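Local coordinates for chromosomal replication initiator protein DnaA (Thermotoga maritima, PDB 2Z4S), which binds ATP and the replication origin to start chromosomal DNA replication, assembling as a right-handed spiral filament on oriC, at residues Val108-Ala119 against Leu256-Thr267; Thr167-Leu175 against Phe205-Leu216. All blocks are in the same frame, centred on the assembly; numbering follows the deposited sequence.

Interaction 1: residues Val108-Ala119 against Leu256-Thr267; sequences VVGPGNSFAYHA and LVAKLEPPDEET. With ADP (adenosine-5'-diphosphate), chain C.
Ala116 turns its CB toward Leu260, meeting the CD2 methyl at 3.4 Å; the same methyl also reaches CB of Asn113, so one leucine methyl touches both the N-cap residue and the first turn of helix 114-125. Ala258 CB rests 3.7 Å from Ala116 CA and, further along the helix, near the CB of Ala119. Phe115 adds its CD2 to this patch, 4.0 Å from the CB of Ala258, and Leu256 CD1 closes the far end against Ala119. Small residues on both sides let the backbones approach closely: the CA atoms of Ala116 and Ala258 are 5.0 Å apart.

Backbone bonding of Leu256, Ala258 and Leu260 to Phe134 and Tyr136 places residues 256-260 along the outer side of strand 133-136, a position consistent with that of the fifth strand of the AAA+ fold. Leu260 also packs on Lys143 and Leu146 of the helix that follows the P-loop.

Polar pairing across the contact is from backbone to backbone: Glu261 N donates to Gly112 O at 2.9 Å, with an N-H...O angle of 153°. Within the second segment, Asp264 caps helix 265-279, its OD1 accepting from Thr267 N at 2.8 Å. With CG2 of Thr267 anti to its own N, that methyl packs near Val109 O and Gly110 CA.

The nucleotide is read by the backbone of Val108: its N donates to ADP N1 at 2.8 Å (161°), and its O accepts from ADP N6 at 2.9 Å (169°), so two nearly straight bonds fix the adenine edge while the Val108 side chain slides past that of Thr267, CG1 beside CG2.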
loop_
_atom_site.group_PDB
_atom_site.type_symbol
_atom_site.label_atom_id
_atom_site.label_comp_id
_atom_site.label_asym_id
_atom_site.label_seq_id
_atom_site.Cartn_x
_atom_site.Cartn_y
_atom_site.Cartn_z
ATOM N N VAL A 108 12.029 1.514 -4.781
ATOM C CA VAL A 108 12.825 1.489 -5.991
ATOM C C VAL A 108 11.909 1.834 -7.168
ATOM O O VAL A 108 10.883 1.182 -7.373
ATOM C CB VAL A 108 13.410 0.080 -6.186
ATOM C CG1 VAL A 108 14.008 -0.066 -7.564
ATOM C CG2 VAL A 108 14.429 -0.192 -5.100
ATOM N N VAL A 109 12.271 2.854 -7.940
ATOM C CA VAL A 109 11.456 3.244 -9.088
ATOM C C VAL A 109 11.811 2.474 -10.360
ATOM O O VAL A 109 12.921 1.975 -10.511
ATOM C CB VAL A 109 11.574 4.739 -9.364
ATOM C CG1 VAL A 109 10.673 5.120 -10.509
ATOM C CG2 VAL A 109 11.201 5.509 -8.121
ATOM N N GLY A 110 10.846 2.372 -11.263
ATOM C CA GLY A 110 11.046 1.656 -12.506
ATOM C C GLY A 110 9.919 1.994 -13.457
ATOM O O GLY A 110 8.913 2.575 -13.043
ATOM N N PRO A 111 10.043 1.639 -14.739
ATOM C CA PRO A 111 8.980 1.952 -15.700
ATOM C C PRO A 111 7.565 1.623 -15.220
ATOM O O PRO A 111 6.637 2.411 -15.417
ATOM C CB PRO A 111 9.381 1.145 -16.931
ATOM C CG PRO A 111 10.161 -0.013 -16.338
ATOM C CD PRO A 111 10.994 0.666 -15.299
ATOM N N GLY A 112 7.414 0.475 -14.565
ATOM C CA GLY A 112 6.109 0.047 -14.095
ATOM C C GLY A 112 5.512 0.691 -12.854
ATOM O O GLY A 112 4.328 0.498 -12.588
ATOM N N ASN A 113 6.291 1.439 -12.078
ATOM C CA ASN A 113 5.724 2.056 -10.889
ATOM C C ASN A 113 6.156 3.491 -10.678
ATOM O O ASN A 113 5.923 4.051 -9.616
ATOM C CB ASN A 113 6.091 1.253 -9.654
ATOM C CG ASN A 113 7.570 1.301 -9.350
ATOM O OD1 ASN A 113 8.042 0.661 -8.415
ATOM N ND2 ASN A 113 8.313 2.061 -10.137
ATOM N N SER A 114 6.786 4.089 -11.683
ATOM C CA SER A 114 7.251 5.467 -11.570
ATOM C C SER A 114 6.142 6.503 -11.396
ATOM O O SER A 114 6.145 7.264 -10.425
ATOM C CB SER A 114 8.104 5.843 -12.788
ATOM O OG SER A 114 8.427 7.231 -12.791
ATOM N N PHE A 115 5.196 6.544 -12.326
ATOM C CA PHE A 115 4.146 7.536 -12.216
ATOM C C PHE A 115 3.453 7.454 -10.880
ATOM O O PHE A 115 3.203 8.483 -10.240
ATOM C CB PHE A 115 3.118 7.408 -13.329
ATOM C CG PHE A 115 2.087 8.484 -13.290
ATOM C CD1 PHE A 115 2.471 9.814 -13.166
ATOM C CD2 PHE A 115 0.734 8.178 -13.314
ATOM C CE1 PHE A 115 1.528 10.824 -13.060
ATOM C CE2 PHE A 115 -0.227 9.185 -13.208
ATOM C CZ PHE A 115 0.176 10.510 -13.080
ATOM N N ALA A 116 3.145 6.232 -10.454
ATOM C CA ALA A 116 2.492 6.026 -9.170
ATOM C C ALA A 116 3.358 6.667 -8.087
ATOM O O ALA A 116 2.892 7.477 -7.276
ATOM C CB ALA A 116 2.330 4.552 -8.910
ATOM N N TYR A 117 4.635 6.307 -8.102
ATOM C CA TYR A 117 5.608 6.822 -7.149
ATOM C C TYR A 117 5.605 8.353 -7.067
ATOM O O TYR A 117 5.590 8.928 -5.977
ATOM C CB TYR A 117 7.007 6.335 -7.538
ATOM C CG TYR A 117 8.115 6.933 -6.713
ATOM C CD1 TYR A 117 8.434 6.421 -5.460
ATOM C CD2 TYR A 117 8.816 8.048 -7.170
ATOM C CE1 TYR A 117 9.422 7.004 -4.680
ATOM C CE2 TYR A 117 9.800 8.640 -6.406
ATOM C CZ TYR A 117 10.103 8.118 -5.161
ATOM O OH TYR A 117 11.083 8.717 -4.401
ATOM N N HIS A 118 5.620 9.011 -8.222
ATOM C CA HIS A 118 5.652 10.464 -8.241
ATOM C C HIS A 118 4.350 11.086 -7.794
ATOM O O HIS A 118 4.354 12.109 -7.100
ATOM C CB HIS A 118 6.032 10.961 -9.632
ATOM C CG HIS A 118 7.450 10.656 -10.005
ATOM N ND1 HIS A 118 8.519 11.357 -9.492
ATOM C CD2 HIS A 118 7.974 9.698 -10.805
ATOM C CE1 HIS A 118 9.642 10.843 -9.960
ATOM N NE2 HIS A 118 9.339 9.835 -10.759
ATOM N N ALA A 119 3.237 10.474 -8.192
ATOM C CA ALA A 119 1.929 10.974 -7.795
ATOM C C ALA A 119 1.932 11.016 -6.276
ATOM O O ALA A 119 1.640 12.041 -5.654
ATOM C CB ALA A 119 0.852 10.047 -8.285
ATOM N N LEU A 256 -6.294 12.543 -9.085
ATOM C CA LEU A 256 -5.184 11.730 -9.558
ATOM C C LEU A 256 -5.530 10.250 -9.476
ATOM O O LEU A 256 -6.025 9.774 -8.458
ATOM C CB LEU A 256 -3.936 12.010 -8.732
ATOM C CG LEU A 256 -3.178 13.260 -9.162
ATOM C CD1 LEU A 256 -1.875 13.374 -8.379
ATOM C CD2 LEU A 256 -2.906 13.172 -10.659
ATOM N N VAL A 257 -5.256 9.535 -10.560
ATOM C CA VAL A 257 -5.539 8.115 -10.645
ATOM C C VAL A 257 -4.369 7.358 -11.243
ATOM O O VAL A 257 -4.368 7.092 -12.435
ATOM C CB VAL A 257 -6.751 7.875 -11.530
ATOM C CG1 VAL A 257 -7.051 6.393 -11.626
ATOM C CG2 VAL A 257 -7.924 8.644 -10.978
ATOM N N ALA A 258 -3.388 6.996 -10.423
ATOM C CA ALA A 258 -2.220 6.266 -10.909
ATOM C C ALA A 258 -2.392 4.743 -10.915
ATOM O O ALA A 258 -3.222 4.194 -10.200
ATOM C CB ALA A 258 -1.014 6.639 -10.081
ATOM N N LYS A 259 -1.592 4.065 -11.732
ATOM C CA LYS A 259 -1.632 2.602 -11.842
ATOM C C LYS A 259 -0.247 1.944 -11.675
ATOM O O LYS A 259 0.728 2.357 -12.306
ATOM C CB LYS A 259 -2.197 2.199 -13.201
ATOM C CG LYS A 259 -2.097 0.721 -13.463
ATOM C CD LYS A 259 -2.398 0.390 -14.901
ATOM C CE LYS A 259 -2.355 -1.106 -15.120
ATOM N NZ LYS A 259 -2.430 -1.470 -16.556
ATOM N N LEU A 260 -0.160 0.924 -10.829
ATOM C CA LEU A 260 1.091 0.211 -10.631
ATOM C C LEU A 260 1.070 -1.038 -11.509
ATOM O O LEU A 260 0.026 -1.649 -11.684
ATOM C CB LEU A 260 1.240 -0.201 -9.167
ATOM C CG LEU A 260 1.552 0.896 -8.145
ATOM C CD1 LEU A 260 1.296 0.403 -6.748
ATOM C CD2 LEU A 260 2.995 1.305 -8.256
ATOM N N GLU A 261 2.208 -1.397 -12.095
ATOM C CA GLU A 261 2.295 -2.615 -12.904
ATOM C C GLU A 261 3.540 -3.374 -12.432
ATOM O O GLU A 261 4.485 -2.770 -11.924
ATOM C CB GLU A 261 2.357 -2.292 -14.401
ATOM C CG GLU A 261 1.085 -1.607 -14.930
ATOM C CD GLU A 261 0.989 -1.547 -16.470
ATOM O OE1 GLU A 261 0.561 -2.544 -17.102
ATOM O OE2 GLU A 261 1.339 -0.494 -17.054
ATOM N N PRO A 262 3.553 -4.709 -12.576
ATOM C CA PRO A 262 4.715 -5.482 -12.128
ATOM C C PRO A 262 6.024 -4.989 -12.743
ATOM O O PRO A 262 6.050 -4.527 -13.887
ATOM C CB PRO A 262 4.354 -6.905 -12.539
ATOM C CG PRO A 262 3.606 -6.692 -13.790
ATOM C CD PRO A 262 2.701 -5.528 -13.451
ATOM N N PRO A 263 7.129 -5.068 -11.980
ATOM C CA PRO A 263 8.418 -4.611 -12.503
ATOM C C PRO A 263 9.093 -5.647 -13.382
ATOM O O PRO A 263 8.727 -6.825 -13.352
ATOM C CB PRO A 263 9.209 -4.309 -11.229
ATOM C CG PRO A 263 8.720 -5.349 -10.285
ATOM C CD PRO A 263 7.225 -5.369 -10.538
ATOM N N ASP A 264 10.062 -5.196 -14.176
ATOM C CA ASP A 264 10.824 -6.094 -15.042
ATOM C C ASP A 264 11.950 -6.727 -14.216
ATOM O O ASP A 264 12.178 -6.350 -13.055
ATOM C CB ASP A 264 11.416 -5.343 -16.243
ATOM C CG ASP A 264 12.300 -4.169 -15.835
ATOM O OD1 ASP A 264 12.639 -4.050 -14.635
ATOM O OD2 ASP A 264 12.666 -3.368 -16.727
ATOM N N GLU A 265 12.662 -7.675 -14.814
ATOM C CA GLU A 265 13.737 -8.354 -14.098
ATOM C C GLU A 265 14.788 -7.414 -13.515
ATOM O O GLU A 265 15.192 -7.561 -12.351
ATOM C CB GLU A 265 14.414 -9.371 -15.004
ATOM C CG GLU A 265 15.423 -10.217 -14.273
ATOM C CD GLU A 265 16.223 -11.088 -15.207
ATOM O OE1 GLU A 265 17.349 -11.451 -14.824
ATOM O OE2 GLU A 265 15.738 -11.413 -16.315
ATOM N N GLU A 266 15.236 -6.455 -14.317
ATOM C CA GLU A 266 16.229 -5.513 -13.839
ATOM C C GLU A 266 15.750 -4.801 -12.589
ATOM O O GLU A 266 16.421 -4.815 -11.556
ATOM C CB GLU A 266 16.560 -4.482 -14.904
ATOM C CG GLU A 266 17.413 -3.347 -14.369
ATOM C CD GLU A 266 17.992 -2.475 -15.470
ATOM O OE1 GLU A 266 18.558 -1.403 -15.151
ATOM O OE2 GLU A 266 17.888 -2.864 -16.653
ATOM N N THR A 267 14.573 -4.191 -12.681
ATOM C CA THR A 267 14.011 -3.463 -11.550
ATOM C C THR A 267 13.760 -4.369 -10.353
ATOM O O THR A 267 14.002 -3.989 -9.202
ATOM C CB THR A 267 12.713 -2.773 -11.944
ATOM O OG1 THR A 267 12.887 -2.166 -13.224
ATOM C CG2 THR A 267 12.374 -1.683 -10.945
HETATM P PB ADP C . 0.332 -4.470 -2.255
HETATM O O1B ADP C . 0.412 -3.121 -2.827
HETATM O O2B ADP C . -0.443 -5.415 -3.269
HETATM O O3B ADP C . -0.429 -4.431 -0.833
HETATM P PA ADP C . 2.695 -4.231 -1.059
HETATM O O1A ADP C . 2.851 -2.838 -1.518
HETATM O O2A ADP C . 2.034 -4.208 0.399
HETATM O O3A ADP C . 1.779 -5.103 -2.071
HETATM O "O5'" ADP C . 4.086 -5.007 -0.999
HETATM C "C5'" ADP C . 4.877 -4.244 -0.143
HETATM C "C4'" ADP C . 6.232 -4.866 0.057
HETATM O "O4'" ADP C . 6.906 -5.037 -1.198
HETATM C "C3'" ADP C . 6.991 -3.912 0.960
HETATM O "O3'" ADP C . 7.380 -4.540 2.186
HETATM C "C2'" ADP C . 8.172 -3.422 0.140
HETATM O "O2'" ADP C . 9.415 -3.698 0.820
HETATM C "C1'" ADP C . 8.061 -4.170 -1.213
HETATM N N9 ADP C . 7.996 -3.255 -2.364
HETATM C C8 ADP C . 6.916 -2.998 -3.158
HETATM N N7 ADP C . 7.231 -2.150 -4.092
HETATM C C5 ADP C . 8.526 -1.813 -3.954
HETATM C C6 ADP C . 9.420 -0.962 -4.650
HETATM N N6 ADP C . 8.994 -0.255 -5.756
HETATM N N1 ADP C . 10.693 -0.860 -4.215
HETATM C C2 ADP C . 11.121 -1.539 -3.150
HETATM N N3 ADP C . 10.312 -2.351 -2.475
HETATM C C4 ADP C . 9.030 -2.512 -2.837
#

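Interaction 2: residues Thr167-Leu175 against Phe205-Leu216; sequences TSEKFLNDL and FLIGKTGVQTEL
Phe205 overlaps the aliphatic stem of Glu169, whose CB stands over one ring face 3.6 Å from the centroid and 22° off the normal, a CH-pi contact. In this AAA+ domain Glu169 lies in the first turn of helix 168-182, directly after strand 163-167, and Phe205 in the loop between strand 197-201 and helix 210-224. The short axes of the two helices pass 10.0 Å apart at 98°. Glu169 CG, anti to its N (chi1 -177°), carries the extended chain along the ring, and Leu172 CG approaches the ring edge, 3.8 Å from Phe205 CE2. A serine in place of Phe205 would probably open a gap beside Leu172 and leave the Glu169 stem with no ring to lie on.

Deeper in, Phe171 presents its edge to Val212, its CD2 lying 3.7 Å from Val212 CG1, while CE2 meets Leu216 CG at 3.5 Å. Tyr191 and Phe187 of helix 184-193 add aromatic contacts to the Phe171 ring. At the far end Leu175 crosses Glu215 obliquely; the carboxylate of Glu215 forms salt bridges with Arg188 and Arg192, and Glu215 CB sits 3.5 Å from Leu175 CD1.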
loop_
_atom_site.group_PDB
_atom_site.type_symbol
_atom_site.label_atom_id
_atom_site.label_comp_id
_atom_site.label_asym_id
_atom_site.label_seq_id
_atom_site.Cartn_x
_atom_site.Cartn_y
_atom_site.Cartn_z
ATOM N N THR A 167 -7.857 0.934 7.060
ATOM C CA THR A 167 -8.187 -0.103 6.106
ATOM C C THR A 167 -9.671 -0.062 5.836
ATOM O O THR A 167 -10.467 0.097 6.758
ATOM C CB THR A 167 -7.818 -1.473 6.636
ATOM O OG1 THR A 167 -6.409 -1.659 6.495
ATOM C CG2 THR A 167 -8.545 -2.545 5.874
ATOM N N SER A 168 -10.045 -0.191 4.569
ATOM C CA SER A 168 -11.453 -0.178 4.218
ATOM C C SER A 168 -12.152 -1.124 5.167
ATOM O O SER A 168 -13.220 -0.817 5.681
ATOM C CB SER A 168 -11.655 -0.624 2.776
ATOM O OG SER A 168 -11.253 0.404 1.883
ATOM N N GLU A 169 -11.533 -2.273 5.416
ATOM C CA GLU A 169 -12.120 -3.226 6.339
ATOM C C GLU A 169 -12.307 -2.588 7.710
ATOM O O GLU A 169 -13.381 -2.696 8.299
ATOM C CB GLU A 169 -11.253 -4.475 6.491
ATOM C CG GLU A 169 -11.901 -5.495 7.408
ATOM C CD GLU A 169 -11.026 -6.692 7.707
ATOM O OE1 GLU A 169 -10.442 -7.269 6.766
ATOM O OE2 GLU A 169 -10.937 -7.066 8.895
ATOM N N LYS A 170 -11.274 -1.928 8.232
ATOM C CA LYS A 170 -11.434 -1.311 9.540
ATOM C C LYS A 170 -12.507 -0.246 9.473
ATOM O O LYS A 170 -13.216 -0.013 10.442
ATOM C CB LYS A 170 -10.144 -0.687 10.059
ATOM C CG LYS A 170 -10.384 -0.066 11.420
ATOM C CD LYS A 170 -9.125 0.253 12.174
ATOM C CE LYS A 170 -9.435 0.541 13.643
ATOM N NZ LYS A 170 -9.806 -0.692 14.410
ATOM N N PHE A 171 -12.622 0.414 8.330
ATOM C CA PHE A 171 -13.641 1.435 8.186
ATOM C C PHE A 171 -14.969 0.697 8.354
ATOM O O PHE A 171 -15.901 1.205 8.971
ATOM C CB PHE A 171 -13.559 2.070 6.804
ATOM C CG PHE A 171 -14.250 3.394 6.703
ATOM C CD1 PHE A 171 -13.747 4.507 7.363
ATOM C CD2 PHE A 171 -15.388 3.538 5.922
ATOM C CE1 PHE A 171 -14.367 5.750 7.242
ATOM C CE2 PHE A 171 -16.013 4.777 5.794
ATOM C CZ PHE A 171 -15.503 5.884 6.452
ATOM N N LEU A 172 -15.033 -0.515 7.806
ATOM C CA LEU A 172 -16.221 -1.359 7.896
ATOM C C LEU A 172 -16.429 -1.696 9.373
ATOM O O LEU A 172 -17.370 -1.219 9.989
ATOM C CB LEU A 172 -16.011 -2.641 7.072
ATOM C CG LEU A 172 -17.015 -3.800 6.950
ATOM C CD1 LEU A 172 -17.314 -4.386 8.324
ATOM C CD2 LEU A 172 -18.272 -3.325 6.271
ATOM N N ASN A 173 -15.542 -2.500 9.945
ATOM C CA ASN A 173 -15.665 -2.872 11.346
ATOM C C ASN A 173 -15.915 -1.691 12.277
ATOM O O ASN A 173 -16.605 -1.824 13.278
ATOM C CB ASN A 173 -14.417 -3.631 11.815
ATOM C CG ASN A 173 -14.347 -5.035 11.251
ATOM O OD1 ASN A 173 -15.349 -5.750 11.227
ATOM N ND2 ASN A 173 -13.165 -5.444 10.804
ATOM N N ASP A 174 -15.361 -0.533 11.961
ATOM C CA ASP A 174 -15.566 0.619 12.824
ATOM C C ASP A 174 -16.995 1.134 12.768
ATOM O O ASP A 174 -17.549 1.518 13.796
ATOM C CB ASP A 174 -14.583 1.731 12.470
ATOM C CG ASP A 174 -13.419 1.812 13.448
ATOM O OD1 ASP A 174 -12.890 0.747 13.856
ATOM O OD2 ASP A 174 -13.037 2.951 13.799
ATOM N N LEU A 175 -17.591 1.149 11.577
ATOM C CA LEU A 175 -18.979 1.592 11.434
ATOM C C LEU A 175 -19.854 0.600 12.189
ATOM O O LEU A 175 -20.611 0.986 13.073
ATOM C CB LEU A 175 -19.412 1.614 9.966
ATOM C CG LEU A 175 -19.810 2.962 9.360
ATOM C CD1 LEU A 175 -20.590 2.701 8.090
ATOM C CD2 LEU A 175 -20.636 3.776 10.332
ATOM N N PHE A 205 -12.607 -4.128 -0.488
ATOM C CA PHE A 205 -13.235 -4.820 0.617
ATOM C C PHE A 205 -14.657 -4.333 0.787
ATOM O O PHE A 205 -15.469 -5.001 1.406
ATOM C CB PHE A 205 -12.463 -4.561 1.901
ATOM C CG PHE A 205 -12.943 -5.365 3.052
ATOM C CD1 PHE A 205 -12.661 -6.721 3.128
ATOM C CD2 PHE A 205 -13.698 -4.775 4.061
ATOM C CE1 PHE A 205 -13.119 -7.488 4.202
ATOM C CE2 PHE A 205 -14.167 -5.528 5.138
ATOM C CZ PHE A 205 -13.874 -6.890 5.210
ATOM N N LEU A 206 -14.941 -3.160 0.231
ATOM C CA LEU A 206 -16.257 -2.552 0.312
ATOM C C LEU A 206 -17.211 -2.969 -0.807
ATOM O O LEU A 206 -18.314 -2.433 -0.927
ATOM C CB LEU A 206 -16.115 -1.032 0.355
ATOM C CG LEU A 206 -15.809 -0.493 1.753
ATOM C CD1 LEU A 206 -14.702 -1.313 2.400
ATOM C CD2 LEU A 206 -15.436 0.968 1.671
ATOM N N ILE A 207 -16.789 -3.921 -1.630
ATOM C CA ILE A 207 -17.642 -4.419 -2.701
ATOM C C ILE A 207 -18.856 -5.092 -2.058
ATOM O O ILE A 207 -18.715 -5.981 -1.214
ATOM C CB ILE A 207 -16.900 -5.451 -3.550
ATOM C CG1 ILE A 207 -15.701 -4.789 -4.211
ATOM C CG2 ILE A 207 -17.820 -6.026 -4.600
ATOM C CD1 ILE A 207 -14.807 -5.763 -4.919
ATOM N N GLY A 208 -20.049 -4.663 -2.454
ATOM C CA GLY A 208 -21.252 -5.237 -1.882
ATOM C C GLY A 208 -21.643 -4.509 -0.609
ATOM O O GLY A 208 -22.816 -4.274 -0.350
ATOM N N LYS A 209 -20.651 -4.134 0.185
ATOM C CA LYS A 209 -20.905 -3.430 1.432
ATOM C C LYS A 209 -21.492 -2.038 1.182
ATOM O O LYS A 209 -20.944 -1.049 1.665
ATOM C CB LYS A 209 -19.592 -3.303 2.205
ATOM C CG LYS A 209 -18.702 -4.524 2.086
ATOM C CD LYS A 209 -19.255 -5.722 2.837
ATOM C CE LYS A 209 -18.500 -6.995 2.467
ATOM N NZ LYS A 209 -18.913 -8.184 3.263
ATOM N N THR A 210 -22.605 -1.956 0.451
ATOM C CA THR A 210 -23.214 -0.650 0.152
ATOM C C THR A 210 -23.547 0.166 1.397
ATOM O O THR A 210 -23.701 1.390 1.320
ATOM C CB THR A 210 -24.499 -0.763 -0.736
ATOM O OG1 THR A 210 -25.392 -1.737 -0.180
ATOM C CG2 THR A 210 -24.129 -1.148 -2.177
ATOM N N GLY A 211 -23.657 -0.505 2.539
ATOM C CA GLY A 211 -23.932 0.220 3.763
ATOM C C GLY A 211 -22.769 1.169 3.991
ATOM O O GLY A 211 -22.918 2.400 3.928
ATOM N N VAL A 212 -21.597 0.578 4.236
ATOM C CA VAL A 212 -20.363 1.328 4.453
ATOM C C VAL A 212 -20.099 2.273 3.288
ATOM O O VAL A 212 -19.733 3.428 3.497
ATOM C CB VAL A 212 -19.146 0.391 4.583
ATOM C CG1 VAL A 212 -17.859 1.192 4.444
ATOM C CG2 VAL A 212 -19.167 -0.308 5.931
ATOM N N GLN A 213 -20.280 1.776 2.066
ATOM C CA GLN A 213 -20.056 2.591 0.882
ATOM C C GLN A 213 -20.697 3.968 1.020
ATOM O O GLN A 213 -20.063 4.999 0.756
ATOM C CB GLN A 213 -20.589 1.880 -0.360
ATOM C CG GLN A 213 -19.713 0.729 -0.813
ATOM C CD GLN A 213 -20.123 0.179 -2.165
ATOM O OE1 GLN A 213 -20.434 0.940 -3.081
ATOM N NE2 GLN A 213 -20.110 -1.147 -2.303
ATOM N N THR A 214 -21.950 3.988 1.450
ATOM C CA THR A 214 -22.659 5.247 1.622
ATOM C C THR A 214 -21.971 6.159 2.632
ATOM O O THR A 214 -21.742 7.332 2.352
ATOM C CB THR A 214 -24.107 4.998 2.073
ATOM O OG1 THR A 214 -24.848 4.441 0.984
ATOM C CG2 THR A 214 -24.761 6.291 2.525
ATOM N N GLU A 215 -21.647 5.619 3.804
ATOM C CA GLU A 215 -20.998 6.399 4.853
ATOM C C GLU A 215 -19.649 6.941 4.376
ATOM O O GLU A 215 -19.316 8.103 4.630
ATOM C CB GLU A 215 -20.818 5.530 6.109
ATOM C CG GLU A 215 -20.163 6.213 7.327
ATOM C CD GLU A 215 -20.894 7.468 7.786
ATOM O OE1 GLU A 215 -22.143 7.489 7.726
ATOM O OE2 GLU A 215 -20.217 8.428 8.219
ATOM N N LEU A 216 -18.884 6.096 3.683
ATOM C CA LEU A 216 -17.578 6.491 3.167
ATOM C C LEU A 216 -17.818 7.676 2.253
ATOM O O LEU A 216 -17.116 8.690 2.334
ATOM C CB LEU A 216 -16.941 5.352 2.363
ATOM C CG LEU A 216 -15.415 5.192 2.343
ATOM C CD1 LEU A 216 -15.042 4.354 1.147
ATOM C CD2 LEU A 216 -14.731 6.522 2.263
#

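The contacts lie on opposite sides of the chain's centre, their own centres 28 Å apart and their nearest atoms about 14 Å. Interaction 1 is nearer the surface, with 6 buried and 6 exposed among 16 touching residues; interaction 2 is more core-like, with 6 buried and 1 exposed of 11. They hold different helices at opposite flanks of one parallel sheet: interaction 1 borders strand 133-136, interaction 2 the helix leaving strand 163-167. Interaction 1 combines small apolar residues with a bond between backbones and forms part of the nucleotide pocket; interaction 2 relies on larger aromatic and branched side chains between two crossing helices and the loop leading into the second, with the side chain of Ser168 about 12 Å from ADP.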